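Local structure of putative transcriptional regulator TRANSCRIPTION REGULATOR protein (Rhizobium meliloti, 5NLA) at residues 50-53 against 54-57; 92-96 against 97-101. The protein is an AraC-like transcriptional activator that binds c-di-GMP by a PilZ-like mechanism and regulates extracellular polysaccharide production. One frame throughout, in Å; residues are numbered along the deposited sequence.

Contact 1: 50-53 against 54-57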
loop_
_atom_site.group_PDB
_atom_site.type_symbol
_atom_site.label_atom_id
_atom_site.label_comp_id
_atom_site.label_asym_id
_atom_site.label_seq_id
_atom_site.Cartn_x
_atom_site.Cartn_y
_atom_site.Cartn_z
ATOM N N SER A 50 -17.157 1.657 3.487
ATOM C CA SER A 50 -17.267 0.327 4.082
ATOM C C SER A 50 -17.502 -0.720 3.000
ATOM O O SER A 50 -18.120 -0.444 1.982
ATOM C CB SER A 50 -18.427 0.308 5.087
ATOM O OG SER A 50 -18.237 -0.674 6.093
ATOM N N THR A 51 -16.985 -1.916 3.231
ATOM C CA THR A 51 -17.181 -3.058 2.343
ATOM C C THR A 51 -17.277 -4.291 3.217
ATOM O O THR A 51 -16.353 -4.577 3.977
ATOM C CB THR A 51 -15.999 -3.212 1.370
ATOM O OG1 THR A 51 -16.137 -2.261 0.308
ATOM C CG2 THR A 51 -15.921 -4.612 0.762
ATOM N N ARG A 52 -18.398 -4.995 3.138
ATOM C CA ARG A 52 -18.492 -6.329 3.711
ATOM C C ARG A 52 -19.297 -7.211 2.811
ATOM O O ARG A 52 -19.937 -6.752 1.881
ATOM C CB ARG A 52 -19.107 -6.308 5.117
ATOM C CG ARG A 52 -20.587 -5.983 5.173
ATOM C CD ARG A 52 -20.986 -5.498 6.557
ATOM N NE ARG A 52 -20.356 -4.216 6.883
ATOM C CZ ARG A 52 -20.478 -3.572 8.044
ATOM N NH1 ARG A 52 -21.212 -4.077 9.040
ATOM N NH2 ARG A 52 -19.843 -2.410 8.217
ATOM N N ASP A 53 -19.293 -8.490 3.122
ATOM C CA ASP A 53 -20.055 -9.438 2.345
ATOM C C ASP A 53 -20.979 -10.301 3.198
ATOM O O ASP A 53 -21.400 -11.354 2.750
ATOM C CB ASP A 53 -19.088 -10.272 1.508
ATOM C CG ASP A 53 -18.007 -10.899 2.338
ATOM O OD1 ASP A 53 -18.341 -11.484 3.392
ATOM O OD2 ASP A 53 -16.825 -10.811 1.928
ATOM N N LEU A 54 -21.327 -9.840 4.400
ATOM C CA LEU A 54 -22.277 -10.568 5.254
ATOM C C LEU A 54 -23.712 -10.662 4.681
ATOM O O LEU A 54 -24.367 -11.664 4.910
ATOM C CB LEU A 54 -22.288 -10.021 6.694
ATOM C CG LEU A 54 -21.085 -10.403 7.587
ATOM C CD1 LEU A 54 -19.931 -9.405 7.507
ATOM C CD2 LEU A 54 -21.520 -10.588 9.047
ATOM N N PRO A 55 -24.200 -9.638 3.937
ATOM C CA PRO A 55 -25.532 -9.765 3.301
ATOM C C PRO A 55 -25.670 -10.645 2.028
ATOM O O PRO A 55 -26.774 -11.104 1.754
ATOM C CB PRO A 55 -25.929 -8.307 3.007
ATOM C CG PRO A 55 -25.079 -7.482 3.910
ATOM C CD PRO A 55 -23.776 -8.225 3.975
ATOM N N PRO A 56 -24.600 -10.841 1.230
ATOM C CA PRO A 56 -24.668 -11.914 0.210
ATOM C C PRO A 56 -24.609 -13.348 0.779
ATOM O O PRO A 56 -24.714 -13.522 1.991
ATOM C CB PRO A 56 -23.430 -11.635 -0.663
ATOM C CG PRO A 56 -23.203 -10.166 -0.563
ATOM C CD PRO A 56 -23.657 -9.775 0.829
ATOM N N GLN A 57 -24.463 -14.356 -0.091
ATOM C CA GLN A 57 -24.083 -15.728 0.327
ATOM C C GLN A 57 -22.826 -16.354 -0.338
ATOM O O GLN A 57 -22.103 -17.120 0.335
ATOM C CB GLN A 57 -25.250 -16.683 0.161
ATOM C CG GLN A 57 -24.995 -18.060 0.778
ATOM C CD GLN A 57 -24.320 -17.995 2.145
ATOM O OE1 GLN A 57 -23.208 -18.485 2.326
ATOM N NE2 GLN A 57 -24.982 -17.362 3.094
#
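The side chains of Arg52 and Leu54 meet through carbon atoms. Leu54 CD1 lies 4.0 Å from Arg52 CB and also comes near CD. The two side chains run at a slant to each other. On the same arginine, CG meets the ring of Pro55, with CD of the proline 4.1 Å away. The next proline packs on the backbone: Pro56 CD is 3.4 Å from Asp53 O.

The arginine places its aliphatic part here because CG sits between the backbone N and the carbonyl carbon (chi1 71°). Its chain then bends at chi3 and turns back along the strand. Arg52 NH2 donates to Ser50 OG at 3.2 Å, with the hydroxyl oxygen in the guanidinium plane and the bond nearly straight (164°). Glu88 on the neighbouring strand adds a salt bridge to NH2.

Asp53, where the strand gives way to loop, is buried. Its OD1 accepts a hydrogen bond from the backbone N of Ala87, and its side chain touches Gln59 and Trp63 of helix 59-67. The chemistry is thus divided: a thin apolar contact at the surface, with polar bonds tying the strand end to its neighbours.

Contact 2: 92-96 against 97-101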
loop_
_atom_site.group_PDB
_atom_site.type_symbol
_atom_site.label_atom_id
_atom_site.label_comp_id
_atom_site.label_asym_id
_atom_site.label_seq_id
_atom_site.Cartn_x
_atom_site.Cartn_y
_atom_site.Cartn_z
ATOM N N TRP A 92 -10.689 4.784 5.897
ATOM C CA TRP A 92 -10.629 6.198 6.286
ATOM C C TRP A 92 -9.525 6.878 5.479
ATOM O O TRP A 92 -8.415 6.352 5.401
ATOM C CB TRP A 92 -10.309 6.350 7.778
ATOM C CG TRP A 92 -11.092 5.455 8.689
ATOM C CD1 TRP A 92 -10.890 4.120 8.905
ATOM C CD2 TRP A 92 -12.183 5.835 9.525
ATOM N NE1 TRP A 92 -11.801 3.642 9.820
ATOM C CE2 TRP A 92 -12.613 4.670 10.209
ATOM C CE3 TRP A 92 -12.861 7.044 9.748
ATOM C CZ2 TRP A 92 -13.677 4.681 11.113
ATOM C CZ3 TRP A 92 -13.931 7.054 10.647
ATOM C CH2 TRP A 92 -14.324 5.877 11.319
ATOM N N HIS A 93 -9.838 8.038 4.892
ATOM C CA HIS A 93 -8.875 8.858 4.161
ATOM C C HIS A 93 -8.370 9.954 5.076
ATOM O O HIS A 93 -9.135 10.836 5.452
ATOM C CB HIS A 93 -9.537 9.508 2.940
ATOM C CG HIS A 93 -10.079 8.525 1.946
ATOM N ND1 HIS A 93 -11.353 8.004 2.033
ATOM C CD2 HIS A 93 -9.519 7.969 0.846
ATOM C CE1 HIS A 93 -11.555 7.166 1.031
ATOM N NE2 HIS A 93 -10.459 7.130 0.294
ATOM N N LEU A 94 -7.123 9.867 5.485
ATOM C CA LEU A 94 -6.549 10.942 6.238
ATOM C C LEU A 94 -5.829 11.620 5.124
ATOM O O LEU A 94 -4.659 11.388 4.927
ATOM C CB LEU A 94 -5.538 10.419 7.219
ATOM C CG LEU A 94 -6.125 9.870 8.496
ATOM C CD1 LEU A 94 -4.987 9.557 9.439
ATOM C CD2 LEU A 94 -7.011 10.938 9.089
ATOM N N GLY A 95 -6.505 12.493 4.409
ATOM C CA GLY A 95 -5.879 13.107 3.269
ATOM C C GLY A 95 -5.478 12.021 2.292
ATOM O O GLY A 95 -6.284 11.210 1.886
ATOM N N ASP A 96 -4.231 12.070 1.862
ATOM C CA ASP A 96 -3.649 11.099 0.944
ATOM C C ASP A 96 -3.451 9.680 1.484
ATOM O O ASP A 96 -3.697 8.705 0.793
ATOM C CB ASP A 96 -2.336 11.659 0.418
ATOM C CG ASP A 96 -1.720 12.666 1.360
ATOM O OD1 ASP A 96 -1.830 12.467 2.584
ATOM O OD2 ASP A 96 -1.154 13.662 0.874
ATOM N N LEU A 97 -2.982 9.599 2.720
ATOM C CA LEU A 97 -2.735 8.354 3.450
ATOM C C LEU A 97 -4.059 7.655 3.812
ATOM O O LEU A 97 -4.918 8.256 4.464
ATOM C CB LEU A 97 -1.915 8.674 4.711
ATOM C CG LEU A 97 -1.525 7.572 5.699
ATOM C CD1 LEU A 97 -0.359 8.013 6.576
ATOM C CD2 LEU A 97 -2.701 7.160 6.568
ATOM N N LEU A 98 -4.205 6.396 3.388
ATOM C CA LEU A 98 -5.419 5.604 3.609
ATOM C C LEU A 98 -5.236 4.601 4.759
ATOM O O LEU A 98 -4.322 3.762 4.734
ATOM C CB LEU A 98 -5.810 4.850 2.327
ATOM C CG LEU A 98 -7.134 4.060 2.372
ATOM C CD1 LEU A 98 -8.339 4.972 2.282
ATOM C CD2 LEU A 98 -7.223 3.020 1.271
ATOM N N ILE A 99 -6.122 4.692 5.752
ATOM C CA ILE A 99 -6.212 3.712 6.836
ATOM C C ILE A 99 -7.302 2.711 6.463
ATOM O O ILE A 99 -8.427 3.115 6.149
ATOM C CB ILE A 99 -6.637 4.344 8.184
ATOM C CG1 ILE A 99 -5.839 5.621 8.496
ATOM C CG2 ILE A 99 -6.520 3.321 9.316
ATOM C CD1 ILE A 99 -4.369 5.385 8.712
ATOM N N VAL A 100 -6.981 1.421 6.513
ATOM C CA VAL A 100 -7.975 0.368 6.272
ATOM C C VAL A 100 -8.025 -0.621 7.431
ATOM O O VAL A 100 -7.015 -1.220 7.780
ATOM C CB VAL A 100 -7.694 -0.372 4.954
ATOM C CG1 VAL A 100 -8.595 -1.598 4.805
ATOM C CG2 VAL A 100 -7.869 0.587 3.783
ATOM N N GLN A 101 -9.206 -0.768 8.024
ATOM C CA GLN A 101 -9.473 -1.826 8.999
ATOM C C GLN A 101 -10.002 -3.053 8.255
ATOM O O GLN A 101 -11.085 -3.011 7.663
ATOM C CB GLN A 101 -10.474 -1.352 10.046
ATOM C CG GLN A 101 -9.912 -0.269 10.971
ATOM C CD GLN A 101 -10.978 0.529 11.709
ATOM O OE1 GLN A 101 -11.843 1.164 11.094
ATOM N NE2 GLN A 101 -10.902 0.526 13.032
#
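The indole of Trp92 points its N-H at the amide oxygen of Gln101. Trp92 NE1 to Gln101 OE1 is 2.8 Å and the bond is nearly straight (167°). The oxygen lies at the ring edge, in the indole plane. The amide plane is turned 58° from the ring, and the N-H comes in from above the carbonyl plane, off the lone pairs. Gln101 reaches this place with its chain extended beyond CG. Its NE2 is held by Glu209, and Arg48 makes a cation-pi contact with the Trp92 ring.

Leu94 and Ile99 share this face of the sheet, and their side chains slant across each other, with Leu94 CD1 4.1 Å from Ile99 CG1. Leu97, also on this face, and Leu94 pack on helix 220-234.

On the other face, His93 and Leu98 lie side by side and point the same way. With CG anti to the backbone N (chi1 -175°), the leucine brings CD1 over one face of the imidazole. This is a CH-pi contact, with Leu98 CD1 3.7 Å from the centroid of the His93 ring. The leucine also touches Trp376.

These pairs belong to a beta hairpin. Trp92 and Ile99 form a hydrogen-bonded antiparallel pair, with Trp92 N to Ile99 O at 2.8 Å and Ile99 N donating back to Trp92 O. Leu94 N donates to Leu97 O at 2.9 Å, and a type II' turn from Leu94 to Leu97 closes the end. The indole and amide bond each other, which pairs two polar groups beside the apolar residues of the same face.

Both contacts are local and belong to the same seven-stranded antiparallel sheet. Contact 1 lies at the surface, where the outermost strand 49-52 runs into the loop before helix 59-67. Contact 2 is partly buried and nearer the centre of the chain. It holds strands 88-94 and 97-104 together as a hairpin. Strand 88-94 links the two, since it pairs with 49-52 on one side and with 97-104 on the other. The contacts do not touch; their nearest atoms are about 7 Å apart. Between its own segments contact 1 has van der Waals contacts; its polar bonds go to Ser50 within the strand and to Glu88 and Ala87 nearby. Contact 2 adds backbone hydrogen bonds, a side-chain bond and a CH-pi contact.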